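Local coordinates for protein tetraacyldisaccharide 4'-kinase (Aquifex aeolicus, PDB 4EHX) that transfers the gamma-phosphate of ATP to the 4'-position of a tetraacyldisaccharide 1-phosphate to form lipid IVA, the last of six steps in lipid IVA biosynthesis, at residues V36-V41 against F135-G140; L212-E217 against G287-F292. All coordinates share one frame; numbering follows the deposited sequence.

Interaction 1: residues V36-V41 against F135-G140; sequences VPVISV and FILDDG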
loop_
_atom_site.group_PDB
_atom_site.type_symbol
_atom_site.label_atom_id
_atom_site.label_comp_id
_atom_site.label_asym_id
_atom_site.label_seq_id
_atom_site.Cartn_x
_atom_site.Cartn_y
_atom_site.Cartn_z
ATOM N N VAL A 36 8.394 17.202 -12.224
ATOM C CA VAL A 36 7.815 16.139 -13.043
ATOM C C VAL A 36 6.454 15.787 -12.447
ATOM O O VAL A 36 6.167 16.176 -11.331
ATOM C CB VAL A 36 8.715 14.866 -13.109
ATOM C CG1 VAL A 36 10.058 15.183 -13.752
ATOM C CG2 VAL A 36 8.913 14.251 -11.715
ATOM N N PRO A 37 5.626 15.043 -13.189
ATOM C CA PRO A 37 4.302 14.651 -12.689
ATOM C C PRO A 37 4.338 13.798 -11.410
ATOM O O PRO A 37 5.249 12.976 -11.199
ATOM C CB PRO A 37 3.703 13.858 -13.856
ATOM C CG PRO A 37 4.424 14.374 -15.073
ATOM C CD PRO A 37 5.830 14.629 -14.591
ATOM N N VAL A 38 3.358 14.064 -10.545
ATOM C CA VAL A 38 3.197 13.381 -9.277
ATOM C C VAL A 38 1.769 12.853 -9.187
ATOM O O VAL A 38 0.792 13.603 -9.314
ATOM C CB VAL A 38 3.452 14.338 -8.087
ATOM C CG1 VAL A 38 3.182 13.621 -6.766
ATOM C CG2 VAL A 38 4.896 14.861 -8.145
ATOM N N ILE A 39 1.657 11.548 -8.989
ATOM C CA ILE A 39 0.373 10.917 -8.770
ATOM C C ILE A 39 0.367 10.454 -7.324
ATOM O O ILE A 39 1.298 9.798 -6.890
ATOM C CB ILE A 39 0.212 9.689 -9.663
ATOM C CG1 ILE A 39 0.356 10.080 -11.143
ATOM C CG2 ILE A 39 -1.145 9.001 -9.392
ATOM C CD1 ILE A 39 0.558 8.864 -12.086
ATOM N N SER A 40 -0.673 10.788 -6.570
ATOM C CA SER A 40 -0.751 10.312 -5.201
ATOM C C SER A 40 -1.755 9.176 -5.104
ATOM O O SER A 40 -2.826 9.228 -5.701
ATOM C CB SER A 40 -1.148 11.443 -4.241
ATOM O OG SER A 40 -1.225 10.952 -2.914
ATOM N N VAL A 41 -1.387 8.143 -4.354
ATOM C CA VAL A 41 -2.309 7.086 -3.980
ATOM C C VAL A 41 -2.491 7.173 -2.482
ATOM O O VAL A 41 -1.516 7.242 -1.720
ATOM C CB VAL A 41 -1.786 5.675 -4.391
ATOM C CG1 VAL A 41 -2.782 4.585 -3.917
ATOM C CG2 VAL A 41 -1.592 5.628 -5.904
ATOM N N PHE A 135 6.491 10.443 -10.387
ATOM C CA PHE A 135 6.474 9.949 -9.018
ATOM C C PHE A 135 5.106 9.428 -8.628
ATOM O O PHE A 135 4.079 9.975 -9.032
ATOM C CB PHE A 135 6.819 11.059 -8.025
ATOM C CG PHE A 135 8.226 11.513 -8.109
ATOM C CD1 PHE A 135 9.247 10.718 -7.608
ATOM C CD2 PHE A 135 8.534 12.750 -8.666
ATOM C CE1 PHE A 135 10.575 11.145 -7.668
ATOM C CE2 PHE A 135 9.853 13.185 -8.732
ATOM C CZ PHE A 135 10.873 12.378 -8.226
ATOM N N ILE A 136 5.097 8.363 -7.834
ATOM C CA ILE A 136 3.859 7.914 -7.216
ATOM C C ILE A 136 4.053 8.062 -5.709
ATOM O O ILE A 136 5.034 7.559 -5.151
ATOM C CB ILE A 136 3.560 6.431 -7.538
ATOM C CG1 ILE A 136 3.287 6.228 -9.041
ATOM C CG2 ILE A 136 2.393 5.920 -6.699
ATOM C CD1 ILE A 136 3.357 4.742 -9.454
ATOM N N LEU A 137 3.131 8.750 -5.044
ATOM C CA LEU A 137 3.207 8.802 -3.594
ATOM C C LEU A 137 2.428 7.595 -3.111
ATOM O O LEU A 137 1.236 7.438 -3.418
ATOM C CB LEU A 137 2.547 10.074 -3.030
ATOM C CG LEU A 137 2.860 11.411 -3.712
ATOM C CD1 LEU A 137 2.260 12.581 -2.887
ATOM C CD2 LEU A 137 4.371 11.605 -3.861
ATOM N N ASP A 138 3.081 6.713 -2.375
ATOM C CA ASP A 138 2.296 5.671 -1.760
ATOM C C ASP A 138 1.841 6.273 -0.423
ATOM O O ASP A 138 2.637 6.773 0.376
ATOM C CB ASP A 138 3.039 4.334 -1.652
ATOM C CG ASP A 138 4.085 4.335 -0.584
ATOM O OD1 ASP A 138 4.481 5.437 -0.181
ATOM O OD2 ASP A 138 4.524 3.242 -0.158
ATOM N N ASP A 139 0.551 6.275 -0.212
ATOM C CA ASP A 139 0.019 6.847 0.997
ATOM C C ASP A 139 0.283 8.358 1.089
ATOM O O ASP A 139 0.857 8.853 2.061
ATOM C CB ASP A 139 0.559 6.107 2.222
ATOM C CG ASP A 139 -0.335 6.297 3.419
ATOM O OD1 ASP A 139 -1.544 6.493 3.179
ATOM O OD2 ASP A 139 0.148 6.287 4.569
ATOM N N GLY A 140 -0.167 9.092 0.080
ATOM C CA GLY A 140 0.154 10.499 0.003
ATOM C C GLY A 140 -1.033 11.435 0.123
ATOM O O GLY A 140 -0.856 12.645 -0.009
#
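Val-38 to Val-41 and Phe-135 to Asp-138 run side by side as parallel strands, their short axes 20° apart and 4.5 Å at closest approach. Backbone hydrogen bonds stitch them alternately, from Phe-135 N to the O of Pro-37, from Ile-39 N to Phe-135 O, from Leu-137 N to Ile-39 O and from Val-41 N to Leu-137 O. The packing is dense on the buried face carrying Val-38, Ser-40, Phe-135 and Leu-137: Val-38 CG1 lies 3.7 Å from Leu-137 CD2, while small Ser-40 lets CD1 of the same leucine rest 3.8 Å from its CB. The Phe-135 ring reaches Ala-126 and Leu-127 of helix 119-130. On the other face, beta-branched Val-41 and Ile-136, well suited to extended strands, stand alongside each other with their CG2 methyls 4.1 Å apart, and helix 51-61 covers Val-41 and Ile-39.

This is the core of a P-loop kinase fold: strand 38-43 leads into the predicted ATP-binding loop, and the side chain of Val-41 packs on that of Lys-51. After strand 134-138 the chain turns, and Gly-140 N donates to Val-41 O at 2.9 Å from above the carbonyl plane. The place probably suits glycine, since a CB would crowd Ser-40 OG and Leu-137 CB. Buried Asp-138 is hydrogen-bonded through OD2 to Ser-71 OG.

The ends are partly exposed. Asp-139 turns its side chain from the strand pair to a salt bridge with Arg-171, whereas Val-36 CG2, set between backbone N and carbonyl carbon (CG1 at chi1 -62°), presses crosswise to 3.3 Å from Phe-135 CE2.

Interaction 2: residues L212-E217 against G287-F292; sequences LNSDFE and GYENVF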
loop_
_atom_site.group_PDB
_atom_site.type_symbol
_atom_site.label_atom_id
_atom_site.label_comp_id
_atom_site.label_asym_id
_atom_site.label_seq_id
_atom_site.Cartn_x
_atom_site.Cartn_y
_atom_site.Cartn_z
ATOM N N LEU A 212 3.861 -15.874 -4.892
ATOM C CA LEU A 212 5.158 -15.219 -4.912
ATOM C C LEU A 212 6.136 -16.132 -4.189
ATOM O O LEU A 212 5.852 -16.562 -3.066
ATOM C CB LEU A 212 5.087 -13.885 -4.179
ATOM C CG LEU A 212 4.292 -12.795 -4.894
ATOM C CD1 LEU A 212 4.182 -11.558 -4.024
ATOM C CD2 LEU A 212 4.960 -12.471 -6.215
ATOM N N ASN A 213 7.272 -16.437 -4.811
ATOM C CA ASN A 213 8.307 -17.179 -4.101
ATOM C C ASN A 213 9.130 -16.237 -3.214
ATOM O O ASN A 213 8.813 -15.054 -3.101
ATOM C CB ASN A 213 9.171 -18.039 -5.038
ATOM C CG ASN A 213 10.036 -17.216 -5.986
ATOM O OD1 ASN A 213 10.287 -16.039 -5.754
ATOM N ND2 ASN A 213 10.517 -17.855 -7.048
ATOM N N SER A 214 10.158 -16.767 -2.560
ATOM C CA SER A 214 10.929 -15.972 -1.605
ATOM C C SER A 214 11.835 -14.943 -2.292
ATOM O O SER A 214 12.330 -14.022 -1.645
ATOM C CB SER A 214 11.741 -16.875 -0.673
ATOM O OG SER A 214 12.644 -17.676 -1.407
ATOM N N ASP A 215 12.052 -15.108 -3.595
ATOM C CA ASP A 215 12.738 -14.086 -4.396
ATOM C C ASP A 215 11.748 -13.074 -4.974
ATOM O O ASP A 215 12.093 -12.254 -5.830
ATOM C CB ASP A 215 13.548 -14.737 -5.517
ATOM C CG ASP A 215 14.674 -15.606 -4.986
ATOM O OD1 ASP A 215 15.336 -15.187 -4.011
ATOM O OD2 ASP A 215 14.889 -16.710 -5.530
ATOM N N PHE A 216 10.514 -13.130 -4.487
ATOM C CA PHE A 216 9.447 -12.255 -4.964
ATOM C C PHE A 216 9.185 -12.328 -6.476
ATOM O O PHE A 216 8.810 -11.336 -7.115
ATOM C CB PHE A 216 9.643 -10.818 -4.461
ATOM C CG PHE A 216 9.210 -10.632 -3.039
ATOM C CD1 PHE A 216 10.006 -11.085 -1.992
ATOM C CD2 PHE A 216 7.987 -10.059 -2.745
ATOM C CE1 PHE A 216 9.598 -10.936 -0.672
ATOM C CE2 PHE A 216 7.579 -9.909 -1.436
ATOM C CZ PHE A 216 8.385 -10.351 -0.398
ATOM N N GLU A 217 9.353 -13.530 -7.015
ATOM C CA GLU A 217 9.022 -13.842 -8.400
ATOM C C GLU A 217 7.683 -14.578 -8.459
ATOM O O GLU A 217 7.380 -15.408 -7.598
ATOM C CB GLU A 217 10.121 -14.714 -9.011
ATOM C CG GLU A 217 11.487 -14.035 -9.056
ATOM C CD GLU A 217 12.628 -15.007 -9.293
ATOM O OE1 GLU A 217 12.475 -16.212 -8.983
ATOM O OE2 GLU A 217 13.687 -14.562 -9.784
ATOM N N GLY A 287 15.384 -16.603 0.262
ATOM C CA GLY A 287 16.362 -17.673 0.201
ATOM C C GLY A 287 15.767 -19.006 0.604
ATOM O O GLY A 287 16.131 -20.038 0.042
ATOM N N TYR A 288 14.859 -18.998 1.578
ATOM C CA TYR A 288 14.071 -20.197 1.839
ATOM C C TYR A 288 13.183 -20.411 0.627
ATOM O O TYR A 288 12.213 -19.689 0.411
ATOM C CB TYR A 288 13.242 -20.069 3.127
ATOM C CG TYR A 288 14.042 -20.348 4.379
ATOM C CD1 TYR A 288 14.614 -21.604 4.600
ATOM C CD2 TYR A 288 14.232 -19.367 5.334
ATOM C CE1 TYR A 288 15.357 -21.857 5.743
ATOM C CE2 TYR A 288 14.964 -19.607 6.472
ATOM C CZ TYR A 288 15.519 -20.853 6.680
ATOM O OH TYR A 288 16.246 -21.066 7.830
ATOM N N GLU A 289 13.525 -21.403 -0.173
ATOM C CA GLU A 289 12.881 -21.571 -1.456
ATOM C C GLU A 289 11.618 -22.409 -1.367
ATOM O O GLU A 289 10.967 -22.665 -2.375
ATOM C CB GLU A 289 13.886 -22.130 -2.468
ATOM C CG GLU A 289 14.906 -21.070 -2.892
ATOM C CD GLU A 289 16.268 -21.640 -3.238
ATOM O OE1 GLU A 289 17.247 -20.862 -3.208
ATOM O OE2 GLU A 289 16.360 -22.854 -3.539
ATOM N N ASN A 290 11.259 -22.821 -0.155
ATOM C CA ASN A 290 10.016 -23.561 0.028
ATOM C C ASN A 290 8.925 -22.728 0.718
ATOM O O ASN A 290 7.938 -23.276 1.196
ATOM C CB ASN A 290 10.253 -24.905 0.752
ATOM C CG ASN A 290 10.858 -24.739 2.162
ATOM O OD1 ASN A 290 11.471 -23.715 2.485
ATOM N ND2 ASN A 290 10.690 -25.765 3.001
ATOM N N VAL A 291 9.103 -21.405 0.731
ATOM C CA VAL A 291 8.191 -20.481 1.414
ATOM C C VAL A 291 7.615 -19.486 0.412
ATOM O O VAL A 291 8.371 -18.850 -0.316
ATOM C CB VAL A 291 8.930 -19.709 2.513
ATOM C CG1 VAL A 291 7.998 -18.741 3.221
ATOM C CG2 VAL A 291 9.579 -20.683 3.503
ATOM N N PHE A 292 6.286 -19.357 0.387
ATOM C CA PHE A 292 5.581 -18.561 -0.619
ATOM C C PHE A 292 4.512 -17.667 0.002
ATOM O O PHE A 292 4.068 -17.900 1.129
ATOM C CB PHE A 292 4.896 -19.493 -1.631
ATOM C CG PHE A 292 5.831 -20.468 -2.287
ATOM C CD1 PHE A 292 6.147 -21.668 -1.670
ATOM C CD2 PHE A 292 6.400 -20.181 -3.516
ATOM C CE1 PHE A 292 7.021 -22.560 -2.266
ATOM C CE2 PHE A 292 7.269 -21.075 -4.123
ATOM C CZ PHE A 292 7.583 -22.263 -3.492
HETATM O O HOH W 1 10.104 -19.601 -2.266
#
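Leu-212 and Phe-292 bring their backbones together where strand 201-212 ends and strand 291-300, its antiparallel partner, begins: the CA of Phe-292 makes a CA-H...O contact of 3.2 Å with Leu-212 O. Asn-213 to Phe-216 forms a type I beta turn just after Leu-212, and Tyr-288 to Val-291 forms another just before Phe-292. A water bridges the two backbones. It accepts from Ser-214 N at 2.8 Å and donates to Val-291 O at 2.7 Å, with a weak third bond to Tyr-288 O, while lying over one face of the Phe-292 ring, near the rim.

Ser-214 carries the direct polar link. Its OG sits between its own backbone N and carbonyl carbon (chi1 60°) and donates to Tyr-288 O at 2.7 Å from well above the carbonyl plane; the same OG receives a weak bond from Gly-287 N. A small hydroxyl fits where two backbones approach this closely. Glycine suits position 287 because, at its positive phi, a CB would be jammed against the preceding carbonyl O.

Asn-213 packs its CB 3.7 Å from CE2 of the Phe-292 ring, while its amide, turned back by chi1 67°, braces the 213-217 turn from within. OD1 accepts from Glu-217 N at 3.0 Å, the donor above the carbonyl plane, and ND2 gives a nearly straight bond to the anti lone pair of Glu-217 OE1. An alanine here would probably leave Glu-217 N and OE1 without these mates and the glutamate freer to turn, only backbone bonds then holding the turn.

Strand 275-277 flanks Val-291 and Phe-292, helix 279-282 meets Ser-214 and Val-291 through Leu-282, and helix 99-107 receives Leu-212 and Phe-216.

In the fold
Interaction 1 and interaction 2 belong to separate regions of the chain, their centres 29 Å apart and their nearest atoms about 14 Å apart. Interaction 1 lies nearer the middle of the protein, about 12 Å from its centre, beside the predicted ATP site: the side chains of Val-41 and Lys-51, a residue of that site, are about 4 Å apart, and Gly-140 is about 5 Å from a bound HEPES buffer molecule. Interaction 2 is more peripheral, about 20 Å from the centre, with the side chain of Leu-212 still about 9 Å from that of Thr-52 in the same predicted site. Strands 150-156, 182-186 and 201-212 connect them through successive strand pairings.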